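Local coordinates for glutathione S-transferase (Natrialba magadii ATCC 43099, PDB 6GZF), which probably catalyses glutathione-dependent transfer or reduction as a Xi-class glutathione transferase, the class of the glutathionyl-hydroquinone reductases, at residues Leu11-Trp16 / Asp127-Val132; Asp95-Thr100 / Asp115-Leu120; Tyr121-Pro126 / Glu141-Val146. All blocks are in the same frame, centred on the assembly; numbering follows the deposited sequence.

Interaction 1 (Leu11-Trp16 / Asp127-Val132)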
# COMPACT_ATOMS: atom_id res chain seq x y z
N LEU A 11 -10.94 12.66 -25.40
CA LEU A 11 -11.64 12.97 -26.63
C LEU A 11 -11.25 14.39 -27.05
O LEU A 11 -11.43 15.33 -26.29
CB LEU A 11 -13.15 12.85 -26.44
CG LEU A 11 -14.01 12.28 -27.58
CD1 LEU A 11 -13.48 10.93 -28.03
CD2 LEU A 11 -15.45 12.16 -27.13
N VAL A 12 -10.70 14.53 -28.25
CA VAL A 12 -10.25 15.84 -28.72
C VAL A 12 -10.93 16.23 -30.03
O VAL A 12 -10.69 15.62 -31.06
CB VAL A 12 -8.72 15.87 -28.91
CG1 VAL A 12 -8.28 17.23 -29.43
CG2 VAL A 12 -8.01 15.54 -27.61
N ASP A 13 -11.76 17.27 -29.96
CA ASP A 13 -12.56 17.71 -31.10
C ASP A 13 -13.36 16.55 -31.69
O ASP A 13 -13.49 16.43 -32.91
CB ASP A 13 -11.68 18.35 -32.17
CG ASP A 13 -11.06 19.66 -31.71
OD1 ASP A 13 -11.62 20.30 -30.80
OD2 ASP A 13 -10.01 20.05 -32.27
N GLY A 14 -13.89 15.70 -30.82
CA GLY A 14 -14.68 14.56 -31.24
C GLY A 14 -13.85 13.36 -31.66
O GLY A 14 -14.36 12.44 -32.30
N GLU A 15 -12.57 13.38 -31.32
CA GLU A 15 -11.66 12.31 -31.72
C GLU A 15 -10.99 11.63 -30.52
O GLU A 15 -10.41 12.30 -29.66
CB GLU A 15 -10.59 12.85 -32.67
CG GLU A 15 -11.14 13.37 -33.99
CD GLU A 15 -11.65 12.25 -34.88
OE1 GLU A 15 -11.06 11.15 -34.86
OE2 GLU A 15 -12.65 12.48 -35.60
N TRP A 16 -11.07 10.31 -30.49
CA TRP A 16 -10.45 9.52 -29.43
C TRP A 16 -8.94 9.47 -29.61
O TRP A 16 -8.44 9.14 -30.69
CB TRP A 16 -11.04 8.11 -29.41
CG TRP A 16 -10.66 7.28 -28.21
CD1 TRP A 16 -9.96 6.11 -28.22
CD2 TRP A 16 -10.98 7.55 -26.84
NE1 TRP A 16 -9.81 5.64 -26.94
CE2 TRP A 16 -10.43 6.50 -26.07
CE3 TRP A 16 -11.67 8.57 -26.19
CZ2 TRP A 16 -10.55 6.45 -24.68
CZ3 TRP A 16 -11.79 8.52 -24.81
CH2 TRP A 16 -11.23 7.47 -24.07
N ASP A 127 -18.19 17.39 -31.40
CA ASP A 127 -16.89 18.04 -31.48
C ASP A 127 -16.30 18.28 -30.09
O ASP A 127 -15.41 19.11 -29.91
CB ASP A 127 -17.01 19.37 -32.24
CG ASP A 127 -15.66 19.91 -32.68
OD1 ASP A 127 -14.86 19.13 -33.23
OD2 ASP A 127 -15.41 21.12 -32.49
N VAL A 128 -16.78 17.53 -29.10
CA VAL A 128 -16.41 17.76 -27.71
C VAL A 128 -14.94 17.44 -27.43
O VAL A 128 -14.37 16.51 -28.00
CB VAL A 128 -17.32 16.95 -26.75
CG1 VAL A 128 -17.02 15.45 -26.86
CG2 VAL A 128 -17.16 17.43 -25.32
N THR A 129 -14.34 18.24 -26.56
CA THR A 129 -13.00 17.97 -26.05
C THR A 129 -13.06 17.81 -24.54
O THR A 129 -13.16 18.79 -23.81
CB THR A 129 -12.00 19.08 -26.43
OG1 THR A 129 -11.86 19.14 -27.85
CG2 THR A 129 -10.64 18.80 -25.81
N CYS A 130 -13.01 16.56 -24.07
CA CYS A 130 -13.21 16.28 -22.65
C CYS A 130 -12.66 14.92 -22.24
O CYS A 130 -12.04 14.21 -23.04
CB CYS A 130 -14.70 16.33 -22.31
SG CYS A 130 -15.67 15.03 -23.11
N ARG A 131 -12.89 14.57 -20.98
CA ARG A 131 -12.60 13.24 -20.47
C ARG A 131 -13.89 12.42 -20.46
O ARG A 131 -14.94 12.92 -20.07
CB ARG A 131 -12.00 13.30 -19.07
CG ARG A 131 -10.70 14.10 -18.96
CD ARG A 131 -9.48 13.22 -19.19
NE ARG A 131 -8.25 13.89 -18.78
CZ ARG A 131 -7.03 13.42 -19.02
NH1 ARG A 131 -6.87 12.28 -19.67
NH2 ARG A 131 -5.97 14.11 -18.61
N VAL A 132 -13.80 11.17 -20.89
CA VAL A 132 -14.96 10.27 -20.85
C VAL A 132 -15.03 9.62 -19.47
O VAL A 132 -14.32 8.65 -19.20
CB VAL A 132 -14.89 9.19 -21.94
CG1 VAL A 132 -16.12 8.30 -21.89
CG2 VAL A 132 -14.75 9.84 -23.31
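Leu11 pairs with Cys130 through two backbone bonds, an antiparallel hydrogen-bonded bridge. Leu11 N donates to Cys130 O at 3.0 Å and 170°, and Cys130 N returns a more bent bond to Leu11 O. The CA-H of Thr129 also points at Leu11 O. Leu11 CD2 meets Val128 CG1 at 3.7 Å, the two side chains crossing at about a right angle. Val12 turns its side chain away and bonds with Glu15 through the backbone. Asp13 and Gly14 between them form the type I' turn of a tight hairpin. Asp13 N donates to Thr129 OG1 at 2.8 Å. Thr129 holds this oxygen beside its own backbone N (chi1 -64°), which turns it to the Asp13 amide. The Asp13 and Asp127 carboxylates run side by side, with OD1 of each 4.2 Å apart, so they are likely to repel each other at this exposed end. Gly14 N bonds to Val128 O at 3.0 Å. Trp16 swings CG anti to its backbone N (chi1 -170°), and CZ3 meets Val132 CG2 at 3.6 Å. Its NE1 bonds to Glu94 O. Val132 belongs to the predicted glutathione site. The hairpin thus sits on the loop between helix 117-124 and strand 136-139, with Leu11 on Val122 and Cys130 and Val132 on Tyr121 of that helix.

Interaction 2 (Asp95-Thr100 / Asp115-Leu120)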
# COMPACT_ATOMS: atom_id res chain seq x y z
N ASP A 95 -9.95 2.11 -24.79
CA ASP A 95 -11.20 2.67 -25.28
C ASP A 95 -12.01 3.36 -24.18
O ASP A 95 -13.12 3.83 -24.42
CB ASP A 95 -12.05 1.57 -25.93
CG ASP A 95 -11.39 0.96 -27.15
OD1 ASP A 95 -10.78 1.72 -27.93
OD2 ASP A 95 -11.47 -0.27 -27.32
N GLY A 96 -11.44 3.43 -22.98
CA GLY A 96 -12.12 4.06 -21.86
C GLY A 96 -13.21 3.18 -21.29
O GLY A 96 -13.18 1.96 -21.46
N TRP A 97 -14.18 3.80 -20.62
CA TRP A 97 -15.32 3.07 -20.06
C TRP A 97 -16.04 2.28 -21.14
O TRP A 97 -16.46 2.83 -22.15
CB TRP A 97 -16.30 4.03 -19.38
CG TRP A 97 -15.80 4.68 -18.12
CD1 TRP A 97 -15.61 6.01 -17.90
CD2 TRP A 97 -15.43 4.02 -16.90
NE1 TRP A 97 -15.15 6.23 -16.63
CE2 TRP A 97 -15.03 5.02 -15.99
CE3 TRP A 97 -15.40 2.68 -16.49
CZ2 TRP A 97 -14.60 4.72 -14.70
CZ3 TRP A 97 -14.98 2.39 -15.20
CH2 TRP A 97 -14.58 3.41 -14.32
N GLN A 98 -16.19 0.97 -20.92
CA GLN A 98 -16.84 0.11 -21.90
C GLN A 98 -18.02 -0.65 -21.29
O GLN A 98 -18.15 -0.75 -20.07
CB GLN A 98 -15.84 -0.88 -22.49
CG GLN A 98 -15.34 -1.93 -21.51
CD GLN A 98 -14.34 -2.88 -22.14
OE1 GLN A 98 -13.96 -2.72 -23.30
NE2 GLN A 98 -13.91 -3.88 -21.38
N PHE A 99 -18.88 -1.17 -22.16
CA PHE A 99 -20.03 -1.95 -21.72
C PHE A 99 -19.80 -3.44 -21.94
O PHE A 99 -19.55 -3.88 -23.06
CB PHE A 99 -21.30 -1.49 -22.44
CG PHE A 99 -21.73 -0.10 -22.08
CD1 PHE A 99 -21.22 1.00 -22.76
CD2 PHE A 99 -22.65 0.11 -21.07
CE1 PHE A 99 -21.62 2.28 -22.43
CE2 PHE A 99 -23.05 1.38 -20.73
CZ PHE A 99 -22.54 2.47 -21.41
N THR A 100 -19.89 -4.21 -20.86
CA THR A 100 -19.70 -5.66 -20.92
C THR A 100 -20.82 -6.35 -20.13
O THR A 100 -20.63 -6.72 -18.98
CB THR A 100 -18.33 -6.07 -20.35
OG1 THR A 100 -17.32 -5.20 -20.88
CG2 THR A 100 -18.00 -7.50 -20.73
N ASP A 115 -20.89 0.23 -27.55
CA ASP A 115 -19.79 -0.57 -27.02
C ASP A 115 -19.04 0.18 -25.93
O ASP A 115 -18.68 -0.39 -24.90
CB ASP A 115 -18.83 -0.96 -28.15
CG ASP A 115 -19.48 -1.83 -29.20
OD1 ASP A 115 -20.27 -2.73 -28.84
OD2 ASP A 115 -19.22 -1.60 -30.40
N TYR A 116 -18.83 1.48 -26.16
CA TYR A 116 -18.05 2.29 -25.24
C TYR A 116 -18.78 3.58 -24.86
O TYR A 116 -19.63 4.06 -25.60
CB TYR A 116 -16.69 2.61 -25.85
CG TYR A 116 -15.99 1.40 -26.42
CD1 TYR A 116 -15.37 0.48 -25.59
CD2 TYR A 116 -15.96 1.17 -27.79
CE1 TYR A 116 -14.73 -0.63 -26.10
CE2 TYR A 116 -15.32 0.06 -28.31
CZ TYR A 116 -14.71 -0.84 -27.47
OH TYR A 116 -14.08 -1.94 -27.98
N LEU A 117 -18.42 4.13 -23.71
CA LEU A 117 -19.06 5.34 -23.20
C LEU A 117 -18.72 6.56 -24.05
O LEU A 117 -19.48 7.53 -24.08
CB LEU A 117 -18.64 5.59 -21.75
CG LEU A 117 -19.53 6.52 -20.92
CD1 LEU A 117 -20.85 5.84 -20.58
CD2 LEU A 117 -18.81 6.98 -19.66
N ARG A 118 -17.59 6.51 -24.74
CA ARG A 118 -17.14 7.63 -25.55
C ARG A 118 -18.06 7.87 -26.75
O ARG A 118 -18.15 8.98 -27.26
CB ARG A 118 -15.70 7.42 -26.02
CG ARG A 118 -15.43 6.07 -26.67
CD ARG A 118 -13.94 5.86 -26.87
NE ARG A 118 -13.62 4.63 -27.59
CZ ARG A 118 -13.47 4.54 -28.90
NH1 ARG A 118 -13.61 5.62 -29.66
NH2 ARG A 118 -13.17 3.38 -29.46
N GLU A 119 -18.75 6.81 -27.18
CA GLU A 119 -19.72 6.93 -28.26
C GLU A 119 -20.90 7.80 -27.84
O GLU A 119 -21.45 8.55 -28.65
CB GLU A 119 -20.21 5.54 -28.69
CG GLU A 119 -19.13 4.64 -29.26
CD GLU A 119 -19.65 3.25 -29.57
OE1 GLU A 119 -20.55 3.12 -30.42
OE2 GLU A 119 -19.15 2.28 -28.95
N LEU A 120 -21.28 7.69 -26.57
CA LEU A 120 -22.40 8.45 -26.04
C LEU A 120 -22.09 9.95 -25.99
O LEU A 120 -22.95 10.77 -26.29
CB LEU A 120 -22.77 7.94 -24.64
CG LEU A 120 -23.57 6.64 -24.62
CD1 LEU A 120 -23.51 6.00 -23.25
CD2 LEU A 120 -25.01 6.89 -25.04
O HOH W 1 -15.72 4.98 -23.57
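Asp95 lies over one face of the Tyr116 ring, with its CB 3.7 Å from the ring centroid in a CH-pi contact. Asp115 CB covers the opposite face of the same ring. Gln98 meets the ring at its edge through CB, and its amide lies nearly coplanar with it. The NE2 of that amide is bonded to Asp89. Asp95 also takes the end of Arg118. Its OD1 forms a salt bridge to Arg118 NH2 at 3.3 Å, and Arg118 NE makes a weak bond to Asp95 O. CG of Arg118 stands between the backbone N and the carbonyl carbon (chi1 51°), and the chain then runs extended to NE. Phe99 carries the apolar end. Its CZ touches Leu117 CD1 at 3.9 Å and Leu120 CD1 at 4.1 Å, while Asp115 O lies near the ring plane at the edge. Phe99 N bonds to that Asp115 O at 2.9 Å. Leu117 N bonds almost straight to Trp97 O (2.8 Å, 175°). A water joins Asp95 O and Trp97 O to Arg118 N. Two straight backbone bonds join loop 95-100 to the start of helix 117-124, beside the packing of Asp95, Tyr116 and Phe99. The weak geometry of both arginine bonds suggests that the charge pair adds less direction than they do, and Trp97, of the predicted glutathione site, is held from the helix side through its own carbonyl.

Interaction 3 (Tyr121-Pro126 / Glu141-Val146)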
# COMPACT_ATOMS: atom_id res chain seq x y z
N TYR A 121 -20.87 10.28 -25.59
CA TYR A 121 -20.42 11.67 -25.58
C TYR A 121 -20.46 12.27 -26.98
O TYR A 121 -21.00 13.36 -27.19
CB TYR A 121 -19.00 11.78 -25.02
CG TYR A 121 -18.90 11.72 -23.51
CD1 TYR A 121 -19.06 10.53 -22.82
CD2 TYR A 121 -18.63 12.87 -22.78
CE1 TYR A 121 -18.97 10.48 -21.44
CE2 TYR A 121 -18.54 12.84 -21.40
CZ TYR A 121 -18.71 11.64 -20.74
OH TYR A 121 -18.61 11.60 -19.36
N VAL A 122 -19.89 11.55 -27.94
CA VAL A 122 -19.81 11.99 -29.33
C VAL A 122 -21.20 12.26 -29.91
O VAL A 122 -21.39 13.23 -30.65
CB VAL A 122 -19.07 10.96 -30.21
CG1 VAL A 122 -19.17 11.33 -31.68
CG2 VAL A 122 -17.61 10.86 -29.79
N ARG A 123 -22.16 11.41 -29.58
CA ARG A 123 -23.53 11.61 -30.03
C ARG A 123 -24.12 12.89 -29.44
O ARG A 123 -24.86 13.62 -30.11
CB ARG A 123 -24.41 10.42 -29.67
CG ARG A 123 -25.86 10.57 -30.11
CD ARG A 123 -26.72 9.42 -29.65
NE ARG A 123 -26.98 8.45 -30.71
CZ ARG A 123 -26.20 7.40 -30.98
NH1 ARG A 123 -25.11 7.18 -30.25
NH2 ARG A 123 -26.51 6.58 -31.97
N ALA A 124 -23.77 13.17 -28.19
CA ALA A 124 -24.29 14.34 -27.49
C ALA A 124 -23.56 15.62 -27.91
O ALA A 124 -24.16 16.69 -27.98
CB ALA A 124 -24.19 14.15 -25.99
N ALA A 125 -22.27 15.49 -28.19
CA ALA A 125 -21.46 16.63 -28.61
C ALA A 125 -20.36 16.19 -29.58
O ALA A 125 -19.25 15.89 -29.17
CB ALA A 125 -20.85 17.32 -27.40
N PRO A 126 -20.69 16.17 -30.88
CA PRO A 126 -19.85 15.67 -31.97
C PRO A 126 -18.43 16.25 -32.04
O PRO A 126 -17.57 15.65 -32.69
CB PRO A 126 -20.64 16.05 -33.24
CG PRO A 126 -21.72 16.99 -32.78
CD PRO A 126 -22.01 16.62 -31.37
N GLU A 141 -35.22 12.21 -24.14
CA GLU A 141 -36.09 13.01 -25.00
C GLU A 141 -35.28 13.87 -25.96
O GLU A 141 -35.51 13.85 -27.17
CB GLU A 141 -37.02 13.89 -24.15
CG GLU A 141 -38.11 14.58 -24.95
CD GLU A 141 -39.45 13.88 -24.82
OE1 GLU A 141 -39.86 13.58 -23.68
OE2 GLU A 141 -40.11 13.64 -25.86
N GLU A 142 -34.33 14.63 -25.42
CA GLU A 142 -33.45 15.46 -26.25
C GLU A 142 -32.27 14.65 -26.78
O GLU A 142 -31.52 15.12 -27.63
CB GLU A 142 -32.95 16.68 -25.48
CG GLU A 142 -33.72 17.96 -25.76
CD GLU A 142 -32.95 19.20 -25.34
OE1 GLU A 142 -31.72 19.25 -25.59
OE2 GLU A 142 -33.57 20.12 -24.77
N ASP A 143 -32.13 13.43 -26.26
CA ASP A 143 -31.07 12.51 -26.67
C ASP A 143 -29.68 13.14 -26.52
O ASP A 143 -28.94 13.28 -27.50
CB ASP A 143 -31.29 12.06 -28.12
CG ASP A 143 -30.45 10.85 -28.48
OD1 ASP A 143 -30.25 9.98 -27.61
OD2 ASP A 143 -30.00 10.76 -29.64
N THR A 144 -29.35 13.53 -25.29
CA THR A 144 -28.07 14.18 -25.02
C THR A 144 -27.71 14.12 -23.54
O THR A 144 -28.52 13.69 -22.71
CB THR A 144 -28.09 15.66 -25.46
OG1 THR A 144 -26.78 16.22 -25.31
CG2 THR A 144 -29.08 16.45 -24.64
N ILE A 145 -26.50 14.55 -23.21
CA ILE A 145 -26.04 14.56 -21.82
C ILE A 145 -26.56 15.79 -21.08
O ILE A 145 -26.27 16.92 -21.45
CB ILE A 145 -24.50 14.56 -21.73
CG1 ILE A 145 -23.92 13.34 -22.45
CG2 ILE A 145 -24.06 14.57 -20.27
CD1 ILE A 145 -22.41 13.33 -22.49
N VAL A 146 -27.34 15.56 -20.03
CA VAL A 146 -27.83 16.65 -19.19
C VAL A 146 -26.71 17.15 -18.29
O VAL A 146 -26.25 18.29 -18.43
CB VAL A 146 -29.03 16.23 -18.32
CG1 VAL A 146 -29.33 17.29 -17.27
CG2 VAL A 146 -30.24 15.97 -19.19
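In the thioredoxin-like N-terminal domain, Tyr121, Arg123 and Ala124 of helix 117-124 pack against Thr144 and Ile145 of edge strand 144-147 and Asp143 just before it. Ala124 is at the middle and points at the strand. Its CB lies 3.4 Å from Thr144 OG1 and 3.6 Å from Ile145 CG1. The small methyl is consistent with the close approach of the backbones, the CA atoms of Ala124 and Thr144 being 4.5 Å apart. Ile145 reaches past it. CG1 sits beside the backbone N (chi1 -57°) and the chain continues extended, which carries CD1 over one face of the Tyr121 ring. CD1 is 4.0 Å from the ring centroid, 17° off the normal and shifted toward the CD2 side, a CH-pi contact. The hydroxyl of Tyr121 is tied elsewhere, to Thr133 O, so the far end of the ring is also fixed. In thioredoxin-fold terms this is the second helix of the fold packing against the last hairpin, strands 136-139 and 144-147. The hairpin enters its second strand through a G1 beta bulge, in which Asp143 and Thr144 both face Asp139. Asp143 has positive phi there. At the bulge, Arg123 bends at chi3 (-101°) and passes its CD 3.5 Å from Asp143 OD2. The salt bridge from Arg123 NE to that oxygen is long, 3.9 Å, with the oxygen near the guanidinium plane at its edge. The other oxygen, OD1, is bonded to His112 NE2. With an alanine in place of Asp143, His112 NE2 would probably lose its acceptor and Arg123 its nearby opposite charge, leaving the guanidinium freer to turn. Ile145 also touches Trp138, and Tyr121 packs on Val136, both of strand 136-139.

Overall arrangement
From the N terminus, hairpin 10-17 comes first, and 110 residues separate segment 11-16 from its partner 127-132. Interaction 1 therefore closes the longest loop. Inside it the chain passes strand 56-60, helix 65-77 and strand 84-87, then reaches 95-100. Interaction 2 closes a 14-residue loop there and is nested within interaction 1. Helix 117-124 runs through both 115-120 and 121-126, so interactions 2 and 3 follow in series. Interaction 3 closes a further 14-residue loop, which carries strand 136-139. It crosses interaction 1, because 127-132 lies between its two segments. Together they tie the N-terminal hairpin, the loop after strand 84-87 and edge strand 144-147 around this one helix.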